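Local coordinates for methyltransferase-like protein of unknown function (Silicibacter pomeroyi DSS-3, PDB 3CVO) that is of unknown function but, as a class I methyltransferase-like protein with a Rossmann fold, probably binds S-adenosylmethionine and transfers its methyl group, at residues Phe142-Thr145 / Arg146-Leu150; Leu172-Arg176 / Leu177-Gln181; Gln185-Pro189 / Gly190-Gln194. All blocks are in the same frame, centred on the assembly; numbering follows the deposited sequence.

Contact 1 (Phe142-Thr145 / Arg146-Leu150); sequences FSIT and RPVTL
The flat group between Ile144 and Arg146 is the carbonyl of Arg146, and Ile144 lies against one face of it. CD1 of Ile144 sits 3.4 Å from Arg146 O, raised out of the carbonyl plane. CB of Ile144 comes in on the same face, 3.6 Å from Arg146 O. The guanidinium of Arg146 turns to a partner beyond the turn: NH2 forms a salt bridge with Asp124. The second branch of Ile144 runs on to the strand. Its CG2 meets CG1 of Val148 at 3.9 Å, and the two side chains reach tip to tip. CG2 also lies 4.1 Å from Val148 CG2, touching both methyls of the valine. With chi1 at 57°, CG1 of Ile144 is placed between the backbone N and the carbonyl carbon, which carries CD1 to the Arg146 carbonyl while CG2 is turned to Val148. Cutting Ile144 back to an alanine would keep CB near Arg146 O, but is likely to leave a gap beside the Val148 methyls and take CD1 off the Arg146 carbonyl. This is the turn that ends helix 133-143 and leads into strand 148-152. It completes the beta-alpha-beta unit begun by strand 125-128, a right-handed building block of the Rossmann fold when parallel strands are joined in this way. Ile144 is the first residue to leave helical geometry. Trp115, His122 and Val182 also pack on its side chain. His122 NE2 is hydrogen-bonded to Thr145 N. No hydrogen bond joins residues 142-145 to 146-150. Side-chain contact between the two parts is thus mainly apolar, Ile144 on Val148, while Thr145 N and the Arg146 guanidinium find their polar partners in His122 and Asp124.

Contact 2 (Leu172-Arg176 / Leu177-Gln181); sequences LMIGR and LAAFQ
Ile174 and Leu177 face each other as a hydrogen-bonded antiparallel pair, and the Ile174 side chain leans along the opposite strand. Its CB lies 4.0 Å from Leu177 O. The longer branch leaves CB with CG1 anti to the carbonyl carbon, chi1 -48°, and goes on along the sheet face that also carries Leu172, Leu177 and Ala179. At the tip, CD1 rests on CB of Ala179 at 3.6 Å. Ala19 and Ala23 of helix 18-30 pack on the same side chain. Beneath it, Ile174 N gives its hydrogen to Leu177 O at 2.8 Å, nearly along the C=O axis. The return bond, Leu177 N to Ile174 O, is less straight at 149°, and the donor stands above the carbonyl plane. These two bonds close a beta hairpin with a two-residue loop, a type II' turn from Ile174 to Leu177. Gly175 takes the first inner place, where the positive phi of 53° suits a glycine. Arg176 takes the second, and its NE forms a salt bridge with Asp153. The hairpin ends the sheet: strand 177-182 runs antiparallel to its neighbour 148-152, and 172-174 is the outermost strand. The order 3-2-1-4-5-7-6 is that of class I methyltransferases. Farther from the turn, Leu172 and Ala179 exchange two backbone hydrogen bonds. On the other face, Met173, present as selenomethionine, bends so that SE meets CB of Ala178 at 3.8 Å.

Contact 3 (Gln185-Pro189 / Gly190-Gln194); sequences QPIPP and GSLMQ
Pro188 and Ser191 meet at the start of the C-terminal helix. Ser191 N donates to Pro188 O at 2.9 Å, with the donor well above the carbonyl plane. OG of Ser191 stands obliquely over one face of the Pro188 ring, toward its CB-CG side, 3.6 Å from Pro188 CB. One residue on, Leu192 N donates to Pro189 O at a longer 3.3 Å. The Leu192 side chain lies beside that same oxygen, its CB 3.4 Å and its CD1 3.6 Å from Pro189 O. Both bonds span three residues, which is the 3-10 pattern, before helix 192-199 takes over. Pro189 has no N-H, so it fits an opening turn where the amide would have no partner within the helix. Ile187, just before the two prolines, touches Leu192, CG2 to CD2 at 4.3 Å. In the next shell, Phe167 of helix 165-168 packs on Pro188 and Ser191. Ile187 also packs on Phe142 of helix 133-143 in its own chain. Across the dimer interface, Ile187 and Leu192 both pack on Ile187 of the second subunit, and Pro189 packs on its Phe142. The turn thus leads from strand 177-182 into helix 192-199, touching helices 133-143 and 165-168 and the second subunit.

In the fold
The three contacts follow one another along the chain, and none encloses or crosses another. Contact 1 closes the short loop from helix 133-143 into strand 148-152. After helix 165-168 the chain turns back at contact 2, whose hairpin adds strands 172-174 and 177-182 to the sheet. Contacts 1 and 2 meet there: Leu150 O and Phe180 N, 2.8 Å apart, probably form a hydrogen bond between neighbouring strands. The chain then leaves the sheet and opens helix 192-199 at contact 3. That contact returns to contact 1, where the ring of Phe142 packs on Gln185, Pro186, Ile187 and Pro188. Contacts 2 and 3 are joined by sequence alone, about 24 Å apart between centres.

Contact 1 (Phe142-Thr145 / Arg146-Leu150)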
ATOM      1  N   PHE A 142     -10.392   5.117  -4.753  1.00 19.64           N
ATOM      2  CA  PHE A 142      -9.978   3.867  -5.407  1.00 23.00           C
ATOM      3  C   PHE A 142     -10.953   2.719  -5.118  1.00 23.75           C
ATOM      4  O   PHE A 142     -10.945   1.738  -5.830  1.00 20.45           O
ATOM      5  CB  PHE A 142      -8.582   3.459  -4.973  1.00 22.48           C
ATOM      6  CG  PHE A 142      -7.524   4.425  -5.375  1.00 20.47           C
ATOM      7  CD1 PHE A 142      -7.479   4.918  -6.645  1.00 25.31           C
ATOM      8  CD2 PHE A 142      -6.549   4.791  -4.476  1.00 24.44           C
ATOM      9  CE1 PHE A 142      -6.520   5.803  -7.009  1.00 23.61           C
ATOM     10  CE2 PHE A 142      -5.561   5.636  -4.849  1.00 23.31           C
ATOM     11  CZ  PHE A 142      -5.561   6.162  -6.128  1.00 21.15           C
ATOM     12  N   SER A 143     -11.822   2.887  -4.129  1.00 20.33           N
ATOM     13  CA  SER A 143     -12.672   1.763  -3.635  1.00 20.25           C
ATOM     14  C   SER A 143     -14.135   1.809  -4.106  1.00 20.76           C
ATOM     15  O   SER A 143     -14.854   0.799  -4.146  1.00 22.64           O
ATOM     16  CB  SER A 143     -12.639   1.677  -2.119  1.00 23.12           C
ATOM     17  OG  SER A 143     -11.348   1.381  -1.603  1.00 22.58           O
ATOM     18  N   ILE A 144     -14.574   3.005  -4.414  1.00 18.42           N
ATOM     19  CA  ILE A 144     -15.961   3.245  -4.845  1.00 18.14           C
ATOM     20  C   ILE A 144     -16.162   2.604  -6.211  1.00 18.84           C
ATOM     21  O   ILE A 144     -15.200   2.426  -6.965  1.00 20.22           O
ATOM     22  CB  ILE A 144     -16.349   4.742  -4.889  1.00 17.77           C
ATOM     23  CG1 ILE A 144     -15.428   5.577  -5.814  1.00 22.73           C
ATOM     24  CG2 ILE A 144     -16.426   5.389  -3.447  1.00 18.39           C
ATOM     25  CD1 ILE A 144     -15.889   7.011  -6.052  1.00 21.06           C
ATOM     26  N   THR A 145     -17.410   2.231  -6.485  1.00 18.89           N
ATOM     27  CA  THR A 145     -17.836   1.689  -7.783  1.00 20.72           C
ATOM     28  C   THR A 145     -18.857   2.532  -8.503  1.00 20.44           C
ATOM     29  O   THR A 145     -19.177   2.265  -9.652  1.00 21.44           O
ATOM     30  CB  THR A 145     -18.320   0.224  -7.665  1.00 23.45           C
ATOM     31  OG1 THR A 145     -19.370   0.131  -6.682  1.00 23.05           O
ATOM     32  CG2 THR A 145     -17.132  -0.684  -7.248  1.00 26.57           C
ATOM     33  N   ARG A 146     -19.316   3.579  -7.839  1.00 21.65           N
ATOM     34  CA  ARG A 146     -20.124   4.654  -8.447  1.00 22.66           C
ATOM     35  C   ARG A 146     -19.757   6.008  -7.769  1.00 21.83           C
ATOM     36  O   ARG A 146     -19.126   6.020  -6.703  1.00 21.49           O
ATOM     37  CB  ARG A 146     -21.610   4.319  -8.290  1.00 21.94           C
ATOM     38  CG  ARG A 146     -22.088   4.235  -6.864  1.00 27.00           C
ATOM     39  CD  ARG A 146     -23.616   3.978  -6.836  1.00 29.14           C
ATOM     40  NE  ARG A 146     -24.089   3.711  -5.474  1.00 25.54           N
ATOM     41  CZ  ARG A 146     -24.321   4.649  -4.562  1.00 26.02           C
ATOM     42  NH1 ARG A 146     -24.142   5.932  -4.832  1.00 27.36           N
ATOM     43  NH2 ARG A 146     -24.736   4.295  -3.376  1.00 25.85           N
ATOM     44  N   PRO A 147     -20.102   7.140  -8.397  1.00 18.13           N
ATOM     45  CA  PRO A 147     -19.702   8.439  -7.867  1.00 20.28           C
ATOM     46  C   PRO A 147     -20.262   8.713  -6.494  1.00 21.54           C
ATOM     47  O   PRO A 147     -21.366   8.280  -6.151  1.00 18.87           O
ATOM     48  CB  PRO A 147     -20.277   9.434  -8.866  1.00 22.75           C
ATOM     49  CG  PRO A 147     -20.346   8.674 -10.115  1.00 21.06           C
ATOM     50  CD  PRO A 147     -20.726   7.273  -9.725  1.00 23.52           C
ATOM     51  N   VAL A 148     -19.446   9.402  -5.716  1.00 20.31           N
ATOM     52  CA  VAL A 148     -19.842   9.938  -4.401  1.00 20.16           C
ATOM     53  C   VAL A 148     -19.451  11.401  -4.211  1.00 23.10           C
ATOM     54  O   VAL A 148     -18.623  11.980  -4.947  1.00 23.34           O
ATOM     55  CB  VAL A 148     -19.281   9.098  -3.239  1.00 19.97           C
ATOM     56  CG1 VAL A 148     -19.640   7.631  -3.408  1.00 22.65           C
ATOM     57  CG2 VAL A 148     -17.775   9.274  -3.084  1.00 17.64           C
ATOM     58  N   THR A 149     -20.107  12.014  -3.229  1.00 21.35           N
ATOM     59  CA  THR A 149     -19.633  13.269  -2.659  1.00 22.35           C
ATOM     60  C   THR A 149     -18.723  12.957  -1.506  1.00 21.28           C
ATOM     61  O   THR A 149     -19.030  12.129  -0.650  1.00 21.65           O
ATOM     62  CB  THR A 149     -20.795  14.149  -2.146  1.00 24.41           C
ATOM     63  OG1 THR A 149     -21.618  14.482  -3.250  1.00 24.35           O
ATOM     64  CG2 THR A 149     -20.276  15.439  -1.471  1.00 19.47           C
ATOM     65  N   LEU A 150     -17.569  13.602  -1.532  1.00 19.57           N
ATOM     66  CA  LEU A 150     -16.607  13.553  -0.416  1.00 22.71           C
ATOM     67  C   LEU A 150     -16.417  14.933   0.148  1.00 21.31           C
ATOM     68  O   LEU A 150     -16.176  15.910  -0.544  1.00 22.33           O
ATOM     69  CB  LEU A 150     -15.268  12.897  -0.835  1.00 21.32           C
ATOM     70  CG  LEU A 150     -14.325  12.668   0.357  1.00 22.93           C
ATOM     71  CD1 LEU A 150     -13.585  11.324   0.218  1.00 21.72           C
ATOM     72  CD2 LEU A 150     -13.337  13.787   0.578  1.00 22.83           C
TER

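Contact 2 (Leu172-Arg176 / Leu177-Gln181)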
ATOM      1  N   LEU A 172     -15.001  22.011  -4.626  1.00 23.30           N
ATOM      2  CA  LEU A 172     -15.776  23.204  -4.339  1.00 23.91           C
ATOM      3  C   LEU A 172     -15.468  23.570  -2.915  1.00 23.91           C
ATOM      4  O   LEU A 172     -15.660  22.777  -2.001  1.00 25.45           O
ATOM      5  CB  LEU A 172     -17.281  22.974  -4.537  1.00 24.92           C
ATOM      6  CG  LEU A 172     -18.182  24.077  -4.032  1.00 26.77           C
ATOM      7  CD1 LEU A 172     -17.957  25.324  -4.885  1.00 28.46           C
ATOM      8  CD2 LEU A 172     -19.633  23.620  -4.102  1.00 30.18           C
HETATM    9  N   MSE A 173     -14.941  24.771  -2.728  1.00 24.50           N
HETATM   10  CA  MSE A 173     -14.584  25.225  -1.381  1.00 23.19           C
HETATM   11  C   MSE A 173     -15.756  25.900  -0.714  1.00 24.77           C
HETATM   12  O   MSE A 173     -16.317  26.834  -1.248  1.00 24.39           O
HETATM   13  CB  MSE A 173     -13.372  26.168  -1.384  1.00 24.55           C
HETATM   14  CG  MSE A 173     -12.074  25.571  -1.839  1.00 28.56           C
HETATM   15 SE   MSE A 173     -11.618  23.938  -0.922  0.75 28.34          SE
HETATM   16  CE  MSE A 173     -11.432  24.664   0.877  1.00 22.10           C
ATOM     17  N   ILE A 174     -16.130  25.383   0.456  1.00 25.17           N
ATOM     18  CA  ILE A 174     -17.106  26.016   1.355  1.00 26.61           C
ATOM     19  C   ILE A 174     -16.365  26.326   2.642  1.00 26.64           C
ATOM     20  O   ILE A 174     -16.222  25.488   3.532  1.00 28.45           O
ATOM     21  CB  ILE A 174     -18.362  25.118   1.649  1.00 29.16           C
ATOM     22  CG1 ILE A 174     -18.941  24.525   0.355  1.00 30.53           C
ATOM     23  CG2 ILE A 174     -19.443  25.908   2.381  1.00 26.18           C
ATOM     24  CD1 ILE A 174     -18.610  23.075   0.174  1.00 32.97           C
ATOM     25  N   GLY A 175     -15.889  27.559   2.724  1.00 25.11           N
ATOM     26  CA  GLY A 175     -14.915  27.911   3.728  1.00 24.97           C
ATOM     27  C   GLY A 175     -13.744  26.970   3.686  1.00 26.84           C
ATOM     28  O   GLY A 175     -13.067  26.814   2.669  1.00 28.73           O
ATOM     29  N   ARG A 176     -13.514  26.333   4.819  1.00 26.19           N
ATOM     30  CA  ARG A 176     -12.352  25.469   5.004  1.00 28.18           C
ATOM     31  C   ARG A 176     -12.684  24.048   4.580  1.00 25.03           C
ATOM     32  O   ARG A 176     -11.850  23.162   4.600  1.00 28.09           O
ATOM     33  CB  ARG A 176     -11.974  25.419   6.477  1.00 30.62           C
ATOM     34  CG  ARG A 176     -13.059  24.717   7.287  1.00 37.78           C
ATOM     35  CD  ARG A 176     -12.764  24.702   8.765  1.00 41.26           C
ATOM     36  NE  ARG A 176     -13.458  23.590   9.390  1.00 43.56           N
ATOM     37  CZ  ARG A 176     -13.658  23.483  10.689  1.00 43.76           C
ATOM     38  NH1 ARG A 176     -13.228  24.437  11.498  1.00 46.26           N
ATOM     39  NH2 ARG A 176     -14.301  22.440  11.178  1.00 42.73           N
ATOM     40  N   LEU A 177     -13.946  23.852   4.248  1.00 22.28           N
ATOM     41  CA  LEU A 177     -14.456  22.519   3.876  1.00 22.29           C
ATOM     42  C   LEU A 177     -14.412  22.346   2.354  1.00 22.94           C
ATOM     43  O   LEU A 177     -14.881  23.191   1.596  1.00 22.97           O
ATOM     44  CB  LEU A 177     -15.898  22.346   4.361  1.00 24.42           C
ATOM     45  CG  LEU A 177     -16.562  21.005   4.053  1.00 24.97           C
ATOM     46  CD1 LEU A 177     -15.921  19.951   4.951  1.00 25.05           C
ATOM     47  CD2 LEU A 177     -18.084  21.071   4.284  1.00 28.01           C
ATOM     48  N   ALA A 178     -13.828  21.243   1.928  1.00 24.13           N
ATOM     49  CA  ALA A 178     -13.758  20.875   0.509  1.00 23.02           C
ATOM     50  C   ALA A 178     -14.801  19.825   0.186  1.00 22.84           C
ATOM     51  O   ALA A 178     -14.893  18.779   0.823  1.00 26.26           O
ATOM     52  CB  ALA A 178     -12.345  20.353   0.142  1.00 25.55           C
ATOM     53  N   ALA A 179     -15.607  20.137  -0.808  1.00 22.95           N
ATOM     54  CA  ALA A 179     -16.578  19.219  -1.374  1.00 21.03           C
ATOM     55  C   ALA A 179     -16.112  18.749  -2.750  1.00 23.25           C
ATOM     56  O   ALA A 179     -15.884  19.542  -3.678  1.00 20.87           O
ATOM     57  CB  ALA A 179     -17.951  19.894  -1.479  1.00 19.80           C
ATOM     58  N   PHE A 180     -15.924  17.438  -2.849  1.00 21.89           N
ATOM     59  CA  PHE A 180     -15.485  16.762  -4.066  1.00 22.30           C
ATOM     60  C   PHE A 180     -16.566  15.872  -4.658  1.00 21.63           C
ATOM     61  O   PHE A 180     -17.312  15.205  -3.948  1.00 24.14           O
ATOM     62  CB  PHE A 180     -14.300  15.851  -3.779  1.00 20.94           C
ATOM     63  CG  PHE A 180     -13.058  16.549  -3.299  1.00 20.03           C
ATOM     64  CD1 PHE A 180     -12.817  16.726  -1.928  1.00 20.79           C
ATOM     65  CD2 PHE A 180     -12.109  16.974  -4.216  1.00 23.11           C
ATOM     66  CE1 PHE A 180     -11.641  17.329  -1.504  1.00 19.19           C
ATOM     67  CE2 PHE A 180     -10.945  17.556  -3.807  1.00 23.14           C
ATOM     68  CZ  PHE A 180     -10.701  17.739  -2.457  1.00 21.06           C
ATOM     69  N   GLN A 181     -16.662  15.898  -5.982  1.00 22.07           N
ATOM     70  CA  GLN A 181     -17.464  14.951  -6.700  1.00 21.45           C
ATOM     71  C   GLN A 181     -16.511  13.854  -7.216  1.00 21.28           C
ATOM     72  O   GLN A 181     -15.794  14.056  -8.175  1.00 23.38           O
ATOM     73  CB  GLN A 181     -18.184  15.630  -7.865  1.00 24.79           C
ATOM     74  CG  GLN A 181     -19.383  14.811  -8.302  1.00 33.99           C
ATOM     75  CD  GLN A 181     -20.354  14.543  -7.144  1.00 39.91           C
ATOM     76  OE1 GLN A 181     -20.553  15.406  -6.267  1.00 45.33           O
ATOM     77  NE2 GLN A 181     -20.945  13.336  -7.120  1.00 42.62           N
TER

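Contact 3 (Gln185-Pro189 / Gly190-Gln194)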
ATOM      1  N   GLN A 185     -11.790   5.539  -9.576  1.00 26.97           N
ATOM      2  CA  GLN A 185     -10.421   5.645 -10.151  1.00 27.10           C
ATOM      3  C   GLN A 185      -9.659   4.310 -10.069  1.00 25.36           C
ATOM      4  O   GLN A 185      -9.638   3.687  -9.007  1.00 27.45           O
ATOM      5  CB  GLN A 185      -9.594   6.662  -9.352  1.00 25.89           C
ATOM      6  CG  GLN A 185     -10.160   8.059  -9.334  1.00 25.95           C
ATOM      7  CD  GLN A 185     -10.069   8.645 -10.698  1.00 35.44           C
ATOM      8  OE1 GLN A 185      -9.070   8.420 -11.378  1.00 37.11           O
ATOM      9  NE2 GLN A 185     -11.110   9.373 -11.136  1.00 28.42           N
ATOM     10  N   PRO A 186      -9.005   3.899 -11.165  1.00 23.87           N
ATOM     11  CA  PRO A 186      -8.057   2.773 -11.077  1.00 24.05           C
ATOM     12  C   PRO A 186      -6.824   3.211 -10.298  1.00 21.14           C
ATOM     13  O   PRO A 186      -6.532   4.396 -10.238  1.00 23.18           O
ATOM     14  CB  PRO A 186      -7.685   2.491 -12.536  1.00 25.44           C
ATOM     15  CG  PRO A 186      -8.357   3.490 -13.340  1.00 29.42           C
ATOM     16  CD  PRO A 186      -9.231   4.339 -12.547  1.00 28.42           C
ATOM     17  N   ILE A 187      -6.137   2.264  -9.680  1.00 22.74           N
ATOM     18  CA  ILE A 187      -4.916   2.600  -8.942  1.00 22.96           C
ATOM     19  C   ILE A 187      -3.716   2.563  -9.902  1.00 24.37           C
ATOM     20  O   ILE A 187      -3.388   1.499 -10.409  1.00 22.33           O
ATOM     21  CB  ILE A 187      -4.673   1.570  -7.798  1.00 22.64           C
ATOM     22  CG1 ILE A 187      -5.813   1.589  -6.765  1.00 28.32           C
ATOM     23  CG2 ILE A 187      -3.381   1.852  -7.051  1.00 25.85           C
ATOM     24  CD1 ILE A 187      -5.838   0.331  -5.884  1.00 25.75           C
ATOM     25  N   PRO A 188      -3.030   3.703 -10.147  1.00 25.39           N
ATOM     26  CA  PRO A 188      -1.808   3.646 -10.990  1.00 22.89           C
ATOM     27  C   PRO A 188      -0.650   2.908 -10.292  1.00 21.53           C
ATOM     28  O   PRO A 188      -0.329   3.216  -9.167  1.00 21.15           O
ATOM     29  CB  PRO A 188      -1.467   5.135 -11.194  1.00 26.83           C
ATOM     30  CG  PRO A 188      -2.692   5.909 -10.747  1.00 27.73           C
ATOM     31  CD  PRO A 188      -3.303   5.069  -9.669  1.00 27.12           C
ATOM     32  N   PRO A 189      -0.042   1.919 -10.928  1.00 22.59           N
ATOM     33  CA  PRO A 189       0.962   1.142 -10.188  1.00 20.96           C
ATOM     34  C   PRO A 189       2.158   1.969  -9.711  1.00 21.60           C
ATOM     35  O   PRO A 189       2.776   1.662  -8.682  1.00 23.34           O
ATOM     36  CB  PRO A 189       1.407   0.091 -11.207  1.00 23.99           C
ATOM     37  CG  PRO A 189       0.378   0.046 -12.216  1.00 25.54           C
ATOM     38  CD  PRO A 189      -0.356   1.328 -12.245  1.00 22.28           C
ATOM     39  N   GLY A 190       2.454   3.023 -10.448  1.00 21.91           N
ATOM     40  CA  GLY A 190       3.597   3.874 -10.145  1.00 24.74           C
ATOM     41  C   GLY A 190       3.342   4.751  -8.929  1.00 25.47           C
ATOM     42  O   GLY A 190       4.261   5.408  -8.415  1.00 28.23           O
ATOM     43  N   SER A 191       2.096   4.715  -8.466  1.00 24.20           N
ATOM     44  CA  SER A 191       1.623   5.552  -7.332  1.00 24.49           C
ATOM     45  C   SER A 191       1.634   4.815  -6.030  1.00 25.90           C
ATOM     46  O   SER A 191       1.302   5.362  -4.988  1.00 23.68           O
ATOM     47  CB  SER A 191       0.194   6.047  -7.558  1.00 24.71           C
ATOM     48  OG  SER A 191       0.247   7.027  -8.589  1.00 30.30           O
ATOM     49  N   LEU A 192       2.044   3.558  -6.101  1.00 22.98           N
ATOM     50  CA  LEU A 192       1.921   2.704  -4.956  1.00 23.67           C
ATOM     51  C   LEU A 192       2.738   3.175  -3.753  1.00 21.79           C
ATOM     52  O   LEU A 192       2.234   3.128  -2.614  1.00 22.14           O
ATOM     53  CB  LEU A 192       2.257   1.268  -5.302  1.00 23.49           C
ATOM     54  CG  LEU A 192       1.109   0.480  -5.896  1.00 27.47           C
ATOM     55  CD1 LEU A 192       1.647  -0.907  -6.385  1.00 26.86           C
ATOM     56  CD2 LEU A 192      -0.042   0.352  -4.841  1.00 28.70           C
HETATM   57  N   MSE A 193       3.977   3.609  -3.976  1.00 18.63           N
HETATM   58  CA  MSE A 193       4.811   4.091  -2.848  1.00 20.04           C
HETATM   59  C   MSE A 193       4.148   5.288  -2.189  1.00 22.82           C
HETATM   60  O   MSE A 193       4.053   5.370  -0.978  1.00 22.67           O
HETATM   61  CB  MSE A 193       6.215   4.466  -3.269  1.00 19.16           C
HETATM   62  CG  MSE A 193       7.164   3.250  -3.601  1.00 18.81           C
HETATM   63 SE   MSE A 193       8.879   3.800  -4.171  0.75 22.34          SE
HETATM   64  CE  MSE A 193       8.427   4.305  -6.001  1.00 23.47           C
ATOM     65  N   GLN A 194       3.613   6.175  -3.005  1.00 23.36           N
ATOM     66  CA  GLN A 194       2.957   7.411  -2.475  1.00 25.43           C
ATOM     67  C   GLN A 194       1.700   7.054  -1.736  1.00 23.70           C
ATOM     68  O   GLN A 194       1.429   7.521  -0.630  1.00 23.91           O
ATOM     69  CB  GLN A 194       2.638   8.401  -3.601  1.00 29.42           C
ATOM     70  CG  GLN A 194       1.457   9.350  -3.229  1.00 37.11           C
ATOM     71  CD  GLN A 194       0.702   9.927  -4.458  1.00 52.05           C
ATOM     72  OE1 GLN A 194       0.959   9.540  -5.619  1.00 47.16           O
ATOM     73  NE2 GLN A 194      -0.231  10.862  -4.195  1.00 40.35           N
TER